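Local coordinates for protein alternansucrase (Leuconostoc mesenteroides, PDB 6HVG) that is a large multidomain, calcium-containing enzyme of glycoside hydrolase family 70, whose TIM-barrel-clan catalytic region is accompanied by choline-binding-type repeats, at residues D904-Q908 with A935-Q939; M1386-K1390 with L1402-G1406. All blocks are in the same frame, centred on the assembly; numbering follows the deposited sequence.

Interaction 1 (D904-Q908 with A935-Q939); sequences DYKNQ and AHKNQ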
# COMPACT_ATOMS: atom_id res chain seq x y z
N ASP A 904 -35.99 -35.23 15.42
CA ASP A 904 -34.90 -34.94 14.49
C ASP A 904 -33.56 -34.78 15.19
O ASP A 904 -32.53 -35.17 14.66
CB ASP A 904 -35.19 -33.66 13.68
CG ASP A 904 -36.38 -33.81 12.74
OD1 ASP A 904 -37.26 -34.66 12.99
OD2 ASP A 904 -36.46 -33.04 11.75
N TYR A 905 -33.57 -34.19 16.38
CA TYR A 905 -32.35 -33.92 17.14
C TYR A 905 -31.46 -35.11 17.46
O TYR A 905 -30.23 -34.95 17.55
CB TYR A 905 -32.69 -33.21 18.46
CG TYR A 905 -33.29 -34.09 19.55
CD1 TYR A 905 -34.67 -34.27 19.65
CD2 TYR A 905 -32.49 -34.72 20.48
CE1 TYR A 905 -35.23 -35.05 20.64
CE2 TYR A 905 -33.04 -35.51 21.49
CZ TYR A 905 -34.42 -35.67 21.56
OH TYR A 905 -34.99 -36.44 22.56
N LYS A 906 -32.04 -36.29 17.65
CA LYS A 906 -31.29 -37.43 18.19
C LYS A 906 -30.10 -37.84 17.32
O LYS A 906 -29.04 -38.18 17.86
CB LYS A 906 -32.21 -38.64 18.46
CG LYS A 906 -32.53 -38.86 19.95
CD LYS A 906 -31.38 -39.59 20.67
CE LYS A 906 -31.72 -40.12 22.06
NZ LYS A 906 -31.76 -39.08 23.12
N ASN A 907 -30.25 -37.78 16.00
CA ASN A 907 -29.16 -38.14 15.09
C ASN A 907 -28.41 -36.95 14.52
O ASN A 907 -27.63 -37.09 13.58
CB ASN A 907 -29.70 -39.06 14.01
CG ASN A 907 -30.30 -40.33 14.59
OD1 ASN A 907 -31.50 -40.55 14.50
ND2 ASN A 907 -29.46 -41.14 15.24
N GLN A 908 -28.64 -35.78 15.11
CA GLN A 908 -28.01 -34.53 14.68
C GLN A 908 -27.00 -34.10 15.77
O GLN A 908 -26.80 -34.83 16.75
CB GLN A 908 -29.07 -33.46 14.44
CG GLN A 908 -29.93 -33.71 13.24
CD GLN A 908 -31.02 -32.68 13.05
OE1 GLN A 908 -31.17 -31.74 13.82
NE2 GLN A 908 -31.78 -32.84 11.97
N ALA A 935 -29.39 -34.46 25.97
CA ALA A 935 -30.22 -34.99 24.90
C ALA A 935 -29.57 -36.16 24.17
O ALA A 935 -30.21 -36.77 23.33
CB ALA A 935 -30.56 -33.87 23.92
N HIS A 936 -28.32 -36.49 24.50
CA HIS A 936 -27.62 -37.60 23.86
C HIS A 936 -26.97 -38.55 24.86
O HIS A 936 -25.80 -38.89 24.71
CB HIS A 936 -26.55 -37.05 22.92
CG HIS A 936 -27.10 -36.23 21.81
ND1 HIS A 936 -27.38 -36.76 20.58
CD2 HIS A 936 -27.44 -34.93 21.76
CE1 HIS A 936 -27.87 -35.81 19.80
NE2 HIS A 936 -27.91 -34.69 20.49
N LYS A 937 -27.75 -38.99 25.86
CA LYS A 937 -27.25 -39.93 26.85
C LYS A 937 -27.07 -41.28 26.20
O LYS A 937 -27.90 -41.71 25.38
CB LYS A 937 -28.21 -40.07 28.04
CG LYS A 937 -28.61 -38.78 28.71
CD LYS A 937 -29.52 -39.00 29.91
CE LYS A 937 -29.79 -37.69 30.64
NZ LYS A 937 -30.98 -37.76 31.52
N ASN A 938 -25.96 -41.94 26.54
CA ASN A 938 -25.68 -43.34 26.16
C ASN A 938 -25.59 -43.63 24.65
O ASN A 938 -25.52 -44.76 24.22
CB ASN A 938 -26.70 -44.25 26.83
CG ASN A 938 -26.71 -44.08 28.34
OD1 ASN A 938 -27.74 -43.71 28.93
ND2 ASN A 938 -25.56 -44.28 28.97
N GLN A 939 -25.53 -42.57 23.85
CA GLN A 939 -25.54 -42.67 22.41
C GLN A 939 -24.16 -43.03 21.84
O GLN A 939 -23.14 -42.66 22.39
CB GLN A 939 -25.98 -41.33 21.82
CG GLN A 939 -26.21 -41.35 20.33
CD GLN A 939 -27.24 -40.33 19.89
OE1 GLN A 939 -27.74 -39.54 20.70
NE2 GLN A 939 -27.58 -40.36 18.62
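Gln939 reaches Lys906 with its carboxamide, and both halves of that amide are in use. NE2 of Gln939 donates to the backbone O of Lys906 at 2.7 Å with a fairly straight N-H...O angle of 160°. The acceptor sits close to the amide plane, whereas NE2 stands above the carbonyl plane of Lys906. At the other half, OE1 of Gln939 accepts from ND1 of His936 at 2.8 Å, which fixes which way round the amide is turned. The second ring nitrogen of His936, NE2, bonds to the carbonyl of Phe886. With carbonyl oxygens at both nitrogens, the imidazole may well carry protons on both, though its charge is not seen directly. Its CE1 is set among backbone oxygens, 3.3 Å from Lys906 O and 3.4 Å from Tyr905 O, both at the ring edge.

Lys906 returns a bond of its own. Bends at chi2 (-81°) and chi4 (-76°) swing the ammonium round, and NZ meets Ala935 O at 2.8 Å from above that carbonyl's plane. The same oxygen lies in plane at the edge of the Tyr905 ring, 3.6 Å from CE2, while Ala935 CB packs 3.8 Å from this CE2. Tyr905 OH has a weak hydrogen bond to Thr897, and Tyr905 O accepts from Gln908 N within its own turn.

His936 to Gln939 form a type II beta turn. The contact joins the loops leading into strands 910-915 and 940-947, both neighbours of strand 1003-1009, in the antiparallel beta domain that probably corresponds to domain C of family 70.

Interaction 2 (M1386-K1390 with L1402-G1406); sequences MVRDK and LNVDG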
# COMPACT_ATOMS: atom_id res chain seq x y z
N MET A 1386 10.38 31.13 7.80
CA MET A 1386 10.81 31.11 9.20
C MET A 1386 10.24 29.85 9.85
O MET A 1386 9.14 29.41 9.53
CB MET A 1386 10.31 32.36 9.92
CG MET A 1386 10.76 32.52 11.37
SD MET A 1386 9.77 33.79 12.22
CE MET A 1386 10.60 35.28 11.61
N VAL A 1387 11.03 29.26 10.74
CA VAL A 1387 10.60 28.08 11.49
C VAL A 1387 10.32 28.50 12.94
O VAL A 1387 11.07 29.28 13.53
CB VAL A 1387 11.69 26.99 11.49
CG1 VAL A 1387 11.16 25.69 12.09
CG2 VAL A 1387 12.19 26.75 10.07
N ARG A 1388 9.23 27.94 13.47
CA ARG A 1388 8.73 28.28 14.82
C ARG A 1388 8.44 27.03 15.66
O ARG A 1388 7.98 26.01 15.13
CB ARG A 1388 7.42 29.06 14.69
CG ARG A 1388 7.47 30.37 13.93
CD ARG A 1388 6.05 30.76 13.51
NE ARG A 1388 5.92 32.16 13.15
CZ ARG A 1388 5.80 33.15 14.03
NH1 ARG A 1388 5.79 32.91 15.32
NH2 ARG A 1388 5.71 34.40 13.60
N ASP A 1389 8.72 27.14 16.97
CA ASP A 1389 8.29 26.13 17.95
C ASP A 1389 8.78 24.73 17.61
O ASP A 1389 7.97 23.80 17.43
CB ASP A 1389 6.76 26.16 18.07
CG ASP A 1389 6.21 25.28 19.20
OD1 ASP A 1389 6.95 24.94 20.15
OD2 ASP A 1389 5.01 24.96 19.13
N LYS A 1390 10.09 24.56 17.52
CA LYS A 1390 10.68 23.22 17.42
C LYS A 1390 12.19 23.23 17.63
O LYS A 1390 12.85 24.28 17.55
CB LYS A 1390 10.28 22.52 16.10
CG LYS A 1390 11.21 22.70 14.93
CD LYS A 1390 10.71 21.93 13.71
CE LYS A 1390 11.82 21.71 12.70
NZ LYS A 1390 11.33 21.18 11.40
N LEU A 1402 13.80 26.89 18.62
CA LEU A 1402 13.12 28.07 18.19
C LEU A 1402 11.80 28.19 18.93
O LEU A 1402 10.96 27.27 18.91
CB LEU A 1402 12.93 28.06 16.67
CG LEU A 1402 14.26 27.86 15.95
CD1 LEU A 1402 14.06 27.22 14.59
CD2 LEU A 1402 14.99 29.19 15.88
N ASN A 1403 11.65 29.33 19.60
CA ASN A 1403 10.46 29.65 20.39
C ASN A 1403 9.25 29.76 19.48
O ASN A 1403 9.36 29.58 18.26
CB ASN A 1403 10.70 30.95 21.17
CG ASN A 1403 11.61 30.74 22.38
OD1 ASN A 1403 11.69 29.65 22.94
ND2 ASN A 1403 12.30 31.79 22.78
N VAL A 1404 8.09 30.03 20.07
CA VAL A 1404 6.85 30.20 19.30
C VAL A 1404 6.94 31.48 18.47
O VAL A 1404 6.61 31.50 17.30
CB VAL A 1404 5.59 30.27 20.20
CG1 VAL A 1404 4.33 30.22 19.34
CG2 VAL A 1404 5.60 29.13 21.23
N ASP A 1405 7.44 32.55 19.08
CA ASP A 1405 7.60 33.83 18.39
C ASP A 1405 8.73 33.83 17.34
O ASP A 1405 9.00 34.86 16.73
CB ASP A 1405 7.79 34.98 19.41
CG ASP A 1405 9.08 34.84 20.23
OD1 ASP A 1405 9.86 33.90 19.99
OD2 ASP A 1405 9.30 35.66 21.14
N GLY A 1406 9.40 32.69 17.16
CA GLY A 1406 10.45 32.54 16.16
C GLY A 1406 11.87 32.62 16.71
O GLY A 1406 12.82 32.09 16.11
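Arg1388 places CG anti to its carbonyl carbon (chi1 -60°), runs extended as far as NE, and then turns its guanidinium (chi4 -80°) to bring NH1 to Val1404 O. That bond, at 2.6 Å, is weak because it is strongly bent, although the oxygen lies at the guanidinium edge. Leu1402 has its CG beside the backbone N (chi1 -55°); this directs the branched end toward Val1387, with Leu1402 CD1 3.9 Å from Val1387 CB. Both of these side chains also rest on Tyr1379 of strand 1377-1380. Met1386 ends with SD 4.2 Å from Gly1406 CA.

Backbone bonds hold the centre. Leu1402 N donates to Lys1390 O at 3.0 Å, and Lys1390 N to Leu1402 O at 3.2 Å. One residue earlier, Asp1389 N gives to Asn1403 O at 2.8 Å. Asn1403 and Asp1405 both turn their polar ends to Thr1407.

Asp1389, in the left-handed region of backbone angles, faces Leu1402 together with Lys1390: a G1 beta bulge at the base of the antiparallel hairpin 1390-1393/1399-1402, consistent with the short hairpins of choline-binding-type repeats.

In the fold
The two contacts are about 77 Å apart between centres, on opposite sides of the chain's centre, and share no strand or loop. Interaction 1 is partly buried and joins two loops of the family 70 region through an amide and an ammonium group that donate to backbone carbonyls, with an imidazole steadying the amide. Interaction 2 lies at the surface near the modelled C-terminus, where backbone pairing does most of the work and a small apolar patch covers one flank. The first therefore ties together two loops 27 residues apart without backbone bonds between them, while the second begins the ladder of a local hairpin. In both, a basic side chain crosses to a carbonyl oxygen of the other segment, firmly from Lys906, only weakly from Arg1388.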